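Glycerophosphodiester phosphodiesterase (Cytophaga hutchinsonii ATCC 33406, PDB 3CH0) belongs to the glycerophosphoryl diester phosphodiesterase family, enzymes built on a TIM barrel of parallel strands surrounded by helices. Local coordinates at residues Asn80-Leu83 against Tyr84-Asn87; Thr58-His62 against Glu63-Met67; Met86-Ala89 against Asp90-Glu93; Glu142-Asn145 against Ile146-Asn150; Pro149-Ala152 against Leu153-Leu157. One frame throughout, in Å; residues are numbered along the deposited sequence.

Contact 1: Asn80-Leu83 against Tyr84-Asn87; sequences NFNL and YAMN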
loop_
_atom_site.group_PDB
_atom_site.type_symbol
_atom_site.label_atom_id
_atom_site.label_comp_id
_atom_site.label_asym_id
_atom_site.label_seq_id
_atom_site.Cartn_x
_atom_site.Cartn_y
_atom_site.Cartn_z
ATOM N N ASN A 80 -3.097 10.817 -19.140
ATOM C CA ASN A 80 -3.884 12.049 -19.273
ATOM C C ASN A 80 -4.833 12.334 -18.113
ATOM O O ASN A 80 -5.236 13.482 -17.899
ATOM C CB ASN A 80 -4.761 12.029 -20.548
ATOM C CG ASN A 80 -3.976 11.844 -21.813
ATOM O OD1 ASN A 80 -2.743 11.839 -21.827
ATOM N ND2 ASN A 80 -4.703 11.689 -22.908
ATOM N N PHE A 81 -5.270 11.278 -17.416
ATOM C CA PHE A 81 -6.328 11.362 -16.394
ATOM C C PHE A 81 -5.644 11.465 -15.041
ATOM O O PHE A 81 -5.646 10.545 -14.222
ATOM C CB PHE A 81 -7.263 10.153 -16.481
ATOM C CG PHE A 81 -7.785 9.922 -17.867
ATOM C CD1 PHE A 81 -8.471 10.934 -18.526
ATOM C CD2 PHE A 81 -7.548 8.745 -18.528
ATOM C CE1 PHE A 81 -8.933 10.753 -19.834
ATOM C CE2 PHE A 81 -8.015 8.568 -19.865
ATOM C CZ PHE A 81 -8.706 9.592 -20.483
ATOM N N ASN A 82 -5.085 12.644 -14.838
ATOM C CA ASN A 82 -4.195 12.909 -13.682
ATOM C C ASN A 82 -4.973 13.370 -12.482
ATOM O O ASN A 82 -5.596 14.435 -12.482
ATOM C CB ASN A 82 -3.245 14.031 -14.100
ATOM C CG ASN A 82 -2.240 14.425 -13.010
ATOM O OD1 ASN A 82 -2.158 13.792 -11.950
ATOM N ND2 ASN A 82 -1.416 15.436 -13.313
ATOM N N LEU A 83 -4.989 12.547 -11.433
ATOM C CA LEU A 83 -5.715 12.876 -10.224
ATOM C C LEU A 83 -5.327 14.194 -9.569
ATOM O O LEU A 83 -6.125 14.885 -8.976
ATOM C CB LEU A 83 -5.644 11.736 -9.176
ATOM C CG LEU A 83 -6.579 10.532 -9.326
ATOM C CD1 LEU A 83 -6.208 9.667 -10.507
ATOM C CD2 LEU A 83 -6.609 9.781 -7.994
ATOM N N TYR A 84 -4.044 14.529 -9.657
ATOM C CA TYR A 84 -3.576 15.807 -9.106
ATOM C C TYR A 84 -4.109 17.062 -9.850
ATOM O O TYR A 84 -3.988 18.167 -9.322
ATOM C CB TYR A 84 -2.047 15.828 -9.059
ATOM C CG TYR A 84 -1.441 16.862 -8.167
ATOM C CD1 TYR A 84 -1.947 17.111 -6.917
ATOM C CD2 TYR A 84 -0.328 17.599 -8.583
ATOM C CE1 TYR A 84 -1.376 18.086 -6.078
ATOM C CE2 TYR A 84 0.242 18.551 -7.782
ATOM C CZ TYR A 84 -0.273 18.796 -6.545
ATOM O OH TYR A 84 0.223 19.743 -5.697
ATOM N N ALA A 85 -4.624 16.836 -11.080
ATOM C CA ALA A 85 -5.259 17.892 -11.903
ATOM C C ALA A 85 -6.778 17.849 -11.756
ATOM O O ALA A 85 -7.486 18.580 -12.460
ATOM C CB ALA A 85 -4.878 17.741 -13.331
HETATM N N MSE A 86 -7.296 16.933 -10.942
HETATM C CA MSE A 86 -8.739 16.782 -10.724
HETATM C C MSE A 86 -9.190 17.018 -9.299
HETATM O O MSE A 86 -8.570 16.559 -8.335
HETATM C CB MSE A 86 -9.133 15.353 -11.147
HETATM C CG MSE A 86 -8.784 15.023 -12.574
HETATM SE SE MSE A 86 -8.993 13.116 -12.979
HETATM C CE MSE A 86 -10.852 13.034 -12.677
ATOM N N ASN A 87 -10.306 17.739 -9.104
ATOM C CA ASN A 87 -10.886 17.819 -7.783
ATOM C C ASN A 87 -11.485 16.472 -7.377
ATOM O O ASN A 87 -11.902 15.695 -8.238
ATOM C CB ASN A 87 -11.970 18.903 -7.705
ATOM C CG ASN A 87 -11.394 20.279 -7.896
ATOM O OD1 ASN A 87 -10.384 20.585 -7.304
ATOM N ND2 ASN A 87 -12.039 21.116 -8.739
#
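The backbone oxygen of Asn-82 accepts from the amide of Ala-85, with O and N 2.9 Å apart, and the selenomethionine Met-86 lays its CG 3.2 Å from the same oxygen. The side-chain amide of Asn-82 works beside this bond. Its CG stands anti to the backbone N (chi1 -180°), which carries OD1 forward to accept from Tyr-84 N at 3.1 Å, the donor sitting well above the carbonyl plane and the N-H bent at 139°. Together the two bonds make an Asx turn overlaid on a backbone turn, at the start of the 3-10 segment 83-85. The next step follows the same rule: Met-86 N donates to Leu-83 O over 3.1 Å. Asn-82 and Tyr-84 lie side by side, amide and ring planes 47° apart, and OD1 also touches Tyr-84 CB at 3.5 Å. The other end of the amide, ND2, donates to Ile-146 O in the loop before helix 151-164, while the Leu-83 side chain packs on Phe-60 and Ile-91.

Contact 2: Thr58-His62 against Glu63-Met67; sequences TFFHH and EITMM. With EDO (1,2-ethanediol), chain M.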
loop_
_atom_site.group_PDB
_atom_site.type_symbol
_atom_site.label_atom_id
_atom_site.label_comp_id
_atom_site.label_asym_id
_atom_site.label_seq_id
_atom_site.Cartn_x
_atom_site.Cartn_y
_atom_site.Cartn_z
ATOM N N THR A 58 -1.148 8.042 -9.561
ATOM C CA THR A 58 -1.591 9.411 -9.627
ATOM C C THR A 58 -2.481 9.683 -10.843
ATOM O O THR A 58 -2.785 10.838 -11.066
ATOM C CB THR A 58 -0.420 10.388 -9.627
ATOM O OG1 THR A 58 0.400 10.090 -10.755
ATOM C CG2 THR A 58 0.412 10.192 -8.349
ATOM N N PHE A 59 -2.781 8.664 -11.634
ATOM C CA PHE A 59 -3.646 8.773 -12.810
ATOM C C PHE A 59 -4.619 7.580 -12.739
ATOM O O PHE A 59 -4.399 6.587 -12.014
ATOM C CB PHE A 59 -2.853 8.739 -14.130
ATOM C CG PHE A 59 -1.959 7.551 -14.265
ATOM C CD1 PHE A 59 -0.659 7.563 -13.759
ATOM C CD2 PHE A 59 -2.397 6.384 -14.835
ATOM C CE1 PHE A 59 0.120 6.457 -13.860
ATOM C CE2 PHE A 59 -1.637 5.315 -14.927
ATOM C CZ PHE A 59 -0.332 5.330 -14.430
ATOM N N PHE A 60 -5.656 7.636 -13.576
ATOM C CA PHE A 60 -6.571 6.473 -13.699
ATOM C C PHE A 60 -5.997 5.423 -14.604
ATOM O O PHE A 60 -5.793 5.656 -15.778
ATOM C CB PHE A 60 -7.948 6.888 -14.232
ATOM C CG PHE A 60 -8.806 7.513 -13.193
ATOM C CD1 PHE A 60 -9.641 6.722 -12.371
ATOM C CD2 PHE A 60 -8.737 8.891 -12.945
ATOM C CE1 PHE A 60 -10.420 7.308 -11.378
ATOM C CE2 PHE A 60 -9.491 9.467 -11.972
ATOM C CZ PHE A 60 -10.358 8.669 -11.159
ATOM N N HIS A 61 -5.707 4.252 -14.045
ATOM C CA HIS A 61 -4.970 3.230 -14.739
ATOM C C HIS A 61 -5.866 2.452 -15.673
ATOM O O HIS A 61 -7.008 2.058 -15.307
ATOM C CB HIS A 61 -4.301 2.275 -13.712
ATOM C CG HIS A 61 -3.160 1.493 -14.267
ATOM N ND1 HIS A 61 -3.325 0.414 -15.105
ATOM C CD2 HIS A 61 -1.824 1.597 -14.044
ATOM C CE1 HIS A 61 -2.143 -0.094 -15.400
ATOM N NE2 HIS A 61 -1.210 0.626 -14.797
ATOM N N HIS A 62 -5.335 2.112 -16.841
ATOM C CA HIS A 62 -6.150 1.339 -17.807
ATOM C C HIS A 62 -6.551 -0.079 -17.332
ATOM O O HIS A 62 -7.543 -0.657 -17.837
ATOM C CB HIS A 62 -5.415 1.235 -19.158
ATOM C CG HIS A 62 -4.352 0.199 -19.201
ATOM N ND1 HIS A 62 -3.081 0.413 -18.704
ATOM C CD2 HIS A 62 -4.346 -1.050 -19.712
ATOM C CE1 HIS A 62 -2.351 -0.669 -18.881
ATOM N NE2 HIS A 62 -3.087 -1.565 -19.510
ATOM N N GLU A 63 -5.838 -0.688 -16.370
ATOM C CA GLU A 63 -6.177 -2.020 -16.019
ATOM C C GLU A 63 -7.465 -2.038 -15.243
ATOM O O GLU A 63 -8.136 -3.086 -15.214
ATOM C CB GLU A 63 -5.062 -2.708 -15.225
ATOM C CG GLU A 63 -3.900 -3.041 -16.123
ATOM C CD GLU A 63 -2.814 -3.827 -15.391
ATOM O OE1 GLU A 63 -2.443 -3.416 -14.269
ATOM O OE2 GLU A 63 -2.338 -4.866 -15.909
ATOM N N ILE A 64 -7.796 -0.913 -14.613
ATOM C CA ILE A 64 -8.922 -0.913 -13.676
ATOM C C ILE A 64 -10.073 0.010 -14.048
ATOM O O ILE A 64 -11.174 -0.079 -13.433
ATOM C CB ILE A 64 -8.441 -0.590 -12.226
ATOM C CG1 ILE A 64 -7.911 0.852 -12.106
ATOM C CG2 ILE A 64 -7.391 -1.623 -11.767
ATOM C CD1 ILE A 64 -7.570 1.329 -10.647
ATOM N N THR A 65 -9.825 0.939 -14.978
ATOM C CA THR A 65 -10.719 2.069 -15.202
ATOM C C THR A 65 -11.413 1.903 -16.573
ATOM O O THR A 65 -10.791 1.936 -17.604
ATOM C CB THR A 65 -9.995 3.444 -15.183
ATOM O OG1 THR A 65 -9.160 3.559 -14.016
ATOM C CG2 THR A 65 -11.017 4.559 -15.185
HETATM N N MSE A 66 -12.735 1.730 -16.537
HETATM C CA MSE A 66 -13.479 1.609 -17.798
HETATM C C MSE A 66 -13.405 2.832 -18.696
HETATM O O MSE A 66 -13.142 2.709 -19.880
HETATM C CB MSE A 66 -14.961 1.309 -17.482
HETATM C CG MSE A 66 -15.786 0.982 -18.713
HETATM SE SE MSE A 66 -15.354 -0.808 -19.169
HETATM C CE MSE A 66 -16.420 -1.469 -17.695
HETATM N N MSE A 67 -13.669 3.977 -18.107
HETATM C CA MSE A 67 -13.878 5.221 -18.863
HETATM C C MSE A 67 -13.719 6.465 -17.998
HETATM O O MSE A 67 -14.121 6.481 -16.824
HETATM C CB MSE A 67 -15.275 5.143 -19.545
HETATM C CG MSE A 67 -16.137 6.400 -19.522
HETATM SE SE MSE A 67 -18.035 6.044 -19.944
HETATM C CE MSE A 67 -17.860 4.055 -20.171
HETATM C C1 EDO M . -15.607 1.389 -23.036
HETATM O O1 EDO M . -15.020 2.261 -22.067
HETATM C C2 EDO M . -16.512 2.254 -23.909
HETATM O O2 EDO M . -15.771 3.316 -24.580
#
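In His-61 the ring carbon CG stands anti to the backbone N (chi1 -160°), swinging ND1 forward onto the chain ahead; in His-62 CG sits between backbone N and carbonyl carbon (chi1 80°), folding that ring back over Glu-63. The first rotation gives a side-chain to main-chain bond: Glu-63 N donates to His-61 ND1 across 3.0 Å, almost straight at 168° and in the plane of the imidazole. The second sets the Glu-63 CG over one face of the His-62 ring, a CH-pi contact 4.0 Å from the ring centroid. Glu-63 CG also meets His-61 CE1 at 3.5 Å, so the stem of the glutamate is touched by both imidazoles, while its carboxylate reaches on to a salt bridge with Arg-103. His-62 ND1 is hydrogen-bonded to Glu-78 OE1. His-61 O is gripped from opposite faces of its plane, by Ile-64 N at 3.2 Å and by Thr-65 OG1 at 2.9 Å. The same threonine oxygen rests at the edge of the Phe-60 ring, 3.5 Å from its CB. The isoleucine bond closes a type I beta turn over 61-64, between strands 52-54 and 67-68, within the insertion this family carries on its TIM barrel before helix 117-127.

Contact 3: Met86-Ala89 against Asp90-Glu93; sequences MNYA and DIKE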
loop_
_atom_site.group_PDB
_atom_site.type_symbol
_atom_site.label_atom_id
_atom_site.label_comp_id
_atom_site.label_asym_id
_atom_site.label_seq_id
_atom_site.Cartn_x
_atom_site.Cartn_y
_atom_site.Cartn_z
HETATM N N MSE A 86 -7.296 16.933 -10.942
HETATM C CA MSE A 86 -8.739 16.782 -10.724
HETATM C C MSE A 86 -9.190 17.018 -9.299
HETATM O O MSE A 86 -8.570 16.559 -8.335
HETATM C CB MSE A 86 -9.133 15.353 -11.147
HETATM C CG MSE A 86 -8.784 15.023 -12.574
HETATM SE SE MSE A 86 -8.993 13.116 -12.979
HETATM C CE MSE A 86 -10.852 13.034 -12.677
ATOM N N ASN A 87 -10.306 17.739 -9.104
ATOM C CA ASN A 87 -10.886 17.819 -7.783
ATOM C C ASN A 87 -11.485 16.472 -7.377
ATOM O O ASN A 87 -11.902 15.695 -8.238
ATOM C CB ASN A 87 -11.970 18.903 -7.705
ATOM C CG ASN A 87 -11.394 20.279 -7.896
ATOM O OD1 ASN A 87 -10.384 20.585 -7.304
ATOM N ND2 ASN A 87 -12.039 21.116 -8.739
ATOM N N TYR A 88 -11.515 16.218 -6.080
ATOM C CA TYR A 88 -12.023 14.929 -5.645
ATOM C C TYR A 88 -13.484 14.708 -6.123
ATOM O O TYR A 88 -13.867 13.576 -6.429
ATOM C CB TYR A 88 -11.888 14.710 -4.160
ATOM C CG TYR A 88 -12.321 13.318 -3.794
ATOM C CD1 TYR A 88 -11.605 12.210 -4.252
ATOM C CD2 TYR A 88 -13.488 13.087 -3.065
ATOM C CE1 TYR A 88 -12.034 10.921 -4.014
ATOM C CE2 TYR A 88 -13.937 11.786 -2.809
ATOM C CZ TYR A 88 -13.189 10.702 -3.260
ATOM O OH TYR A 88 -13.671 9.451 -2.988
ATOM N N ALA A 89 -14.266 15.794 -6.185
ATOM C CA ALA A 89 -15.674 15.662 -6.616
ATOM C C ALA A 89 -15.765 15.012 -7.974
ATOM O O ALA A 89 -16.720 14.291 -8.250
ATOM C CB ALA A 89 -16.366 17.053 -6.635
ATOM N N ASP A 90 -14.764 15.209 -8.826
ATOM C CA ASP A 90 -14.711 14.578 -10.120
ATOM C C ASP A 90 -14.088 13.183 -10.104
ATOM O O ASP A 90 -14.490 12.320 -10.888
ATOM C CB ASP A 90 -14.031 15.484 -11.150
ATOM C CG ASP A 90 -14.743 16.848 -11.265
ATOM O OD1 ASP A 90 -15.986 16.820 -11.381
ATOM O OD2 ASP A 90 -14.099 17.896 -11.153
ATOM N N ILE A 91 -13.079 13.006 -9.250
ATOM C CA ILE A 91 -12.390 11.717 -9.119
ATOM C C ILE A 91 -13.418 10.656 -8.677
ATOM O O ILE A 91 -13.448 9.540 -9.214
ATOM C CB ILE A 91 -11.217 11.829 -8.092
ATOM C CG1 ILE A 91 -10.079 12.691 -8.710
ATOM C CG2 ILE A 91 -10.749 10.424 -7.628
ATOM C CD1 ILE A 91 -9.024 13.100 -7.641
ATOM N N LYS A 92 -14.303 11.060 -7.770
ATOM C CA LYS A 92 -15.230 10.119 -7.099
ATOM C C LYS A 92 -16.358 9.614 -8.034
ATOM O O LYS A 92 -17.118 8.701 -7.680
ATOM C CB LYS A 92 -15.790 10.727 -5.810
ATOM C CG LYS A 92 -16.914 11.720 -5.992
ATOM C CD LYS A 92 -17.377 12.287 -4.648
ATOM C CE LYS A 92 -18.686 13.078 -4.820
ATOM N NZ LYS A 92 -19.228 13.585 -3.526
ATOM N N GLU A 93 -16.440 10.184 -9.217
ATOM C CA GLU A 93 -17.439 9.778 -10.199
ATOM C C GLU A 93 -17.034 8.689 -11.156
ATOM O O GLU A 93 -17.862 8.235 -11.953
ATOM C CB GLU A 93 -17.923 11.002 -10.983
ATOM C CG GLU A 93 -18.594 12.036 -10.090
ATOM C CD GLU A 93 -19.819 11.504 -9.291
ATOM O OE1 GLU A 93 -20.517 10.589 -9.801
ATOM O OE2 GLU A 93 -20.075 11.994 -8.165
HETATM O O HOH W 1 -11.655 18.422 -11.486
HETATM O O HOH W 2 -14.524 20.235 -10.011
HETATM O O HOH W 3 -19.233 14.596 -7.861
#
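Asn-87 O receives two amides as the chain turns into helix 88-91: Ile-91 N at 3.1 Å, in the carbonyl plane, and Asp-90 N at 3.0 Å from above it, while Tyr-88 O takes Lys-92 N one residue on. On the inner side Ile-91 lays CG1 3.7 Å from Met-86 CB, and its CG2 branch meets Tyr-88 CE1 at 3.9 Å, the isoleucine and tyrosine crossing at about a right angle. Lys-92 comes over a face of the same tyrosine ring, its CB 4.0 Å from the centroid in a CH-pi contact. The helical turn brings that CB round, and the tyrosine rotation, with CG anti to the backbone N (chi1 -175°), lays the ring against it. The lysine's own chi1 of 79° carries the extended chain onward, CD lying 3.9 Å from Tyr-88 CE2. The ring is tied down at its far end, where OH bonds to Lys-114 O.

This short helix stands between strand 71-72 and barrel helix 117-127. Asn-87 occupies the N-cap position, yet its side chain makes no capping bond; Tyr-88 N has its hydrogen bond from outside the turn, to Asp-49 OD1. Water links Asn-87 to the Asp-90 carboxylate: one molecule joins Asn-87 N to OD2, and a second, 2.6 Å from that same oxygen, joins it to Asn-87 ND2. A third donates to both Ala-89 O and Glu-93 OE2, the latter 2.8 Å away.

Contact 4: Glu142-Asn145 against Ile146-Asn150; sequences EGDN and IDHPN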
loop_
_atom_site.group_PDB
_atom_site.type_symbol
_atom_site.label_atom_id
_atom_site.label_comp_id
_atom_site.label_asym_id
_atom_site.label_seq_id
_atom_site.Cartn_x
_atom_site.Cartn_y
_atom_site.Cartn_z
ATOM N N GLU A 142 10.551 12.873 -10.133
ATOM C CA GLU A 142 10.105 13.400 -11.425
ATOM C C GLU A 142 8.672 13.885 -11.365
ATOM O O GLU A 142 8.280 14.729 -12.194
ATOM C CB GLU A 142 10.267 12.332 -12.509
ATOM C CG GLU A 142 11.735 11.911 -12.774
ATOM C CD GLU A 142 12.346 10.839 -11.822
ATOM O OE1 GLU A 142 11.647 10.262 -10.936
ATOM O OE2 GLU A 142 13.559 10.535 -12.029
ATOM N N GLY A 143 7.888 13.401 -10.395
ATOM C CA GLY A 143 6.492 13.782 -10.279
ATOM C C GLY A 143 6.131 15.037 -9.526
ATOM O O GLY A 143 5.017 15.504 -9.578
ATOM N N ASP A 144 7.106 15.568 -8.760
ATOM C CA ASP A 144 6.850 16.731 -7.955
ATOM C C ASP A 144 6.266 17.860 -8.822
ATOM O O ASP A 144 6.798 18.217 -9.883
ATOM C CB ASP A 144 8.122 17.299 -7.316
ATOM C CG ASP A 144 8.708 16.446 -6.197
ATOM O OD1 ASP A 144 8.236 15.324 -5.887
ATOM O OD2 ASP A 144 9.715 16.930 -5.595
ATOM N N ASN A 145 5.166 18.425 -8.325
ATOM C CA ASN A 145 4.413 19.524 -8.954
ATOM C C ASN A 145 3.600 19.131 -10.166
ATOM O O ASN A 145 2.843 19.962 -10.703
ATOM C CB ASN A 145 5.335 20.719 -9.373
ATOM C CG ASN A 145 4.522 21.995 -9.787
ATOM O OD1 ASN A 145 3.859 22.592 -8.970
ATOM N ND2 ASN A 145 4.606 22.390 -11.086
ATOM N N ILE A 146 3.759 17.915 -10.641
ATOM C CA ILE A 146 3.067 17.460 -11.862
ATOM C C ILE A 146 2.037 16.403 -11.447
ATOM O O ILE A 146 0.846 16.552 -11.768
ATOM C CB ILE A 146 4.031 16.870 -12.947
ATOM C CG1 ILE A 146 5.022 17.940 -13.402
ATOM C CG2 ILE A 146 3.270 16.276 -14.159
ATOM C CD1 ILE A 146 6.118 17.377 -14.336
ATOM N N ASP A 147 2.502 15.363 -10.765
ATOM C CA ASP A 147 1.696 14.177 -10.386
ATOM C C ASP A 147 1.267 14.196 -8.943
ATOM O O ASP A 147 0.362 13.435 -8.577
ATOM C CB ASP A 147 2.474 12.941 -10.687
ATOM C CG ASP A 147 2.844 12.847 -12.165
ATOM O OD1 ASP A 147 1.979 13.162 -13.008
ATOM O OD2 ASP A 147 4.009 12.498 -12.463
ATOM N N HIS A 148 1.887 15.049 -8.137
ATOM C CA HIS A 148 1.602 15.142 -6.721
ATOM C C HIS A 148 2.367 16.357 -6.171
ATOM O O HIS A 148 3.202 16.909 -6.888
ATOM C CB HIS A 148 2.054 13.850 -5.993
ATOM C CG HIS A 148 3.458 13.461 -6.325
ATOM N ND1 HIS A 148 4.574 14.196 -5.927
ATOM C CD2 HIS A 148 3.926 12.415 -7.046
ATOM C CE1 HIS A 148 5.653 13.611 -6.421
ATOM N NE2 HIS A 148 5.295 12.536 -7.113
ATOM N N PRO A 149 2.093 16.750 -4.928
ATOM C CA PRO A 149 2.815 17.907 -4.365
ATOM C C PRO A 149 4.309 17.598 -4.078
ATOM O O PRO A 149 4.771 16.489 -4.205
ATOM C CB PRO A 149 2.100 18.150 -3.043
ATOM C CG PRO A 149 0.780 17.357 -3.115
ATOM C CD PRO A 149 1.076 16.210 -3.998
ATOM N N ASN A 150 4.993 18.643 -3.659
ATOM C CA ASN A 150 6.273 18.483 -2.987
ATOM C C ASN A 150 6.159 17.581 -1.770
ATOM O O ASN A 150 5.076 17.376 -1.188
ATOM C CB ASN A 150 6.825 19.884 -2.605
ATOM C CG ASN A 150 5.859 20.666 -1.713
ATOM O OD1 ASN A 150 4.758 20.998 -2.168
ATOM N ND2 ASN A 150 6.254 20.954 -0.470
HETATM O O HOH W 4 6.861 14.606 -3.399
#
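The imidazole of His-148 lies with one face under the carbonyl of Gly-143, the residue that opens a type II beta turn over 143-146, in the loop between strand 132-137 and helix 151-164 of the barrel. Gly-143 O stands 3.7 Å above the ring plane, over its centre. The carboxylate of Asp-144 comes from another direction, to the edge: OD1 lies in the ring plane, 3.1 Å from His-148 CE1, with the carboxylate turned 75° against the imidazole. The ring is brought there by a chi1 of 50°, which places CG between the backbone N and the carbonyl carbon. Its rotation is then fixed from both nitrogens, for ND1 donates to Pro-149 O at 2.9 Å, close to the ring plane, and NE2 bonds to Thr-140 N. Asp-144 has a stronger partner elsewhere, since its OD2 forms a salt bridge with Arg-179.

The carbonyl above the ring is itself held by the turn. Gly-143 O accepts from Asp-147 N over 2.8 Å and from Ile-146 N over 2.9 Å, with a weak third bond from His-148 N. In return Asn-145 N donates to His-148 O, and a single beta bridge pairs Asp-144 with His-148. With no side chain on Gly-143, His-148 NE2 comes to 3.6 Å from its CA. A water donates to both Asp-144 OD1 and Pro-149 O, 2.9 Å from each.

Contact 5: Pro149-Ala152 against Leu153-Leu157; sequences PNIA and LFCDL. With EDO (1,2-ethanediol), chain K.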
loop_
_atom_site.group_PDB
_atom_site.type_symbol
_atom_site.label_atom_id
_atom_site.label_comp_id
_atom_site.label_asym_id
_atom_site.label_seq_id
_atom_site.Cartn_x
_atom_site.Cartn_y
_atom_site.Cartn_z
ATOM N N PRO A 149 2.093 16.750 -4.928
ATOM C CA PRO A 149 2.815 17.907 -4.365
ATOM C C PRO A 149 4.309 17.598 -4.078
ATOM O O PRO A 149 4.771 16.489 -4.205
ATOM C CB PRO A 149 2.100 18.150 -3.043
ATOM C CG PRO A 149 0.780 17.357 -3.115
ATOM C CD PRO A 149 1.076 16.210 -3.998
ATOM N N ASN A 150 4.993 18.643 -3.659
ATOM C CA ASN A 150 6.273 18.483 -2.987
ATOM C C ASN A 150 6.159 17.581 -1.770
ATOM O O ASN A 150 5.076 17.376 -1.188
ATOM C CB ASN A 150 6.825 19.884 -2.605
ATOM C CG ASN A 150 5.859 20.666 -1.713
ATOM O OD1 ASN A 150 4.758 20.998 -2.168
ATOM N ND2 ASN A 150 6.254 20.954 -0.470
ATOM N N ILE A 151 7.322 17.089 -1.360
ATOM C CA ILE A 151 7.412 16.084 -0.312
ATOM C C ILE A 151 6.724 16.552 0.962
ATOM O O ILE A 151 5.969 15.800 1.564
ATOM C CB ILE A 151 8.876 15.652 -0.078
ATOM C CG1 ILE A 151 9.366 14.778 -1.206
ATOM C CG2 ILE A 151 9.058 15.028 1.290
ATOM C CD1 ILE A 151 8.791 13.345 -1.204
ATOM N N ALA A 152 7.068 17.753 1.439
ATOM C CA ALA A 152 6.497 18.220 2.712
ATOM C C ALA A 152 4.978 18.224 2.687
ATOM O O ALA A 152 4.358 17.767 3.652
ATOM C CB ALA A 152 7.036 19.618 3.102
ATOM N N LEU A 153 4.399 18.758 1.632
ATOM C CA LEU A 153 2.923 18.884 1.535
ATOM C C LEU A 153 2.290 17.495 1.421
ATOM O O LEU A 153 1.250 17.240 2.056
ATOM C CB LEU A 153 2.482 19.781 0.357
ATOM C CG LEU A 153 0.968 20.006 0.249
ATOM C CD1 LEU A 153 0.360 20.483 1.605
ATOM C CD2 LEU A 153 0.723 20.903 -0.966
ATOM N N PHE A 154 2.851 16.634 0.548
ATOM C CA PHE A 154 2.328 15.267 0.366
ATOM C C PHE A 154 2.289 14.612 1.742
ATOM O O PHE A 154 1.285 14.058 2.173
ATOM C CB PHE A 154 3.212 14.531 -0.647
ATOM C CG PHE A 154 2.588 13.330 -1.344
ATOM C CD1 PHE A 154 1.596 12.552 -0.749
ATOM C CD2 PHE A 154 3.105 12.932 -2.569
ATOM C CE1 PHE A 154 1.099 11.446 -1.360
ATOM C CE2 PHE A 154 2.594 11.792 -3.218
ATOM C CZ PHE A 154 1.588 11.055 -2.596
ATOM N N CYS A 155 3.415 14.645 2.448
ATOM C CA CYS A 155 3.483 13.968 3.739
ATOM C C CYS A 155 2.594 14.629 4.791
ATOM O O CYS A 155 1.957 13.980 5.605
ATOM C CB CYS A 155 4.936 13.888 4.266
ATOM S SG CYS A 155 5.995 12.822 3.249
ATOM N N ASP A 156 2.599 15.957 4.797
ATOM C CA ASP A 156 1.817 16.656 5.814
ATOM C C ASP A 156 0.334 16.368 5.626
ATOM O O ASP A 156 -0.371 16.214 6.603
ATOM C CB ASP A 156 2.044 18.155 5.713
ATOM C CG ASP A 156 3.431 18.584 6.189
ATOM O OD1 ASP A 156 4.140 17.808 6.817
ATOM O OD2 ASP A 156 3.722 19.785 5.917
ATOM N N LEU A 157 -0.153 16.342 4.408
ATOM C CA LEU A 157 -1.585 16.066 4.184
ATOM C C LEU A 157 -1.942 14.656 4.684
ATOM O O LEU A 157 -3.000 14.447 5.313
ATOM C CB LEU A 157 -1.945 16.168 2.727
ATOM C CG LEU A 157 -1.933 17.582 2.166
ATOM C CD1 LEU A 157 -1.992 17.581 0.649
ATOM C CD2 LEU A 157 -3.073 18.491 2.763
HETATM C C1 EDO K . -1.508 21.374 4.931
HETATM O O1 EDO K . -1.204 22.319 5.959
HETATM C C2 EDO K . -0.879 20.066 5.369
HETATM O O2 EDO K . -1.582 19.476 6.488
#
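Pro-149 packs back against the first turn of helix 151-164, the helix of the beta-alpha-beta unit that joins strands 132-137 and 171-175 of the TIM barrel. Its apolar contacts divide between two residues of that turn. CB of the proline meets Leu-153 CD2 at 3.7 Å, and its CD lies 4.1 Å from Phe-154 CD2; each of these side chains crosses the pyrrolidine at about a right angle. In Phe-154 the CG is anti to the backbone N (chi1 -159°), which tips the ring back past Pro-149 to where it also meets the imidazole of His-148 and the strand residues Ile-46 and Ile-137. On another flank of the helix, Ile-151 CG2 approaches Cys-155 SG at 4.3 Å, a looser pair that packs with Tyr-183 of helix 178-187.

The backbone bonds are the regular ones of an alpha helix. Asn-150, at the N-cap position, gives its carbonyl oxygen to Phe-154 N across 2.9 Å, and Ile-151 O accepts from Cys-155 N at the same distance.

Polar side chains play a lesser part across the contact, where Asn-150 OD1 rests on Leu-153 CB. Outside the two segments, Asp-156 OD1 is hydrogen-bonded to the hydroxyls of Tyr-183 and Tyr-188. A bound 1,2-ethanediol lies alongside, its C1 3.9 Å from Leu-153 CD1.

Overall arrangement
All five contacts are short-range, yet they join one another through the fold. Contacts 1, 2 and 3 share the excursion between strand 39-46 and helix 117-127, where 58-60 runs beside 81-83 through backbone bonds; contacts 1 and 3 also share Met-86 and Asn-87. Contacts 4 and 5 share Pro-149 and Asn-150 and carry the chain from a beta-alpha loop into the barrel helix. Tyr-84 on Pro-149 and the Asn-82 to Ile-146 hydrogen bond link the two groups. Contact 3 is the surface case, with three bridging waters; the others are partly buried. Side chains bond to turn amides in contacts 1 and 2, a histidine underlies a backbone-closed turn in contact 4, and contact 5 combines helical bonds with apolar packing.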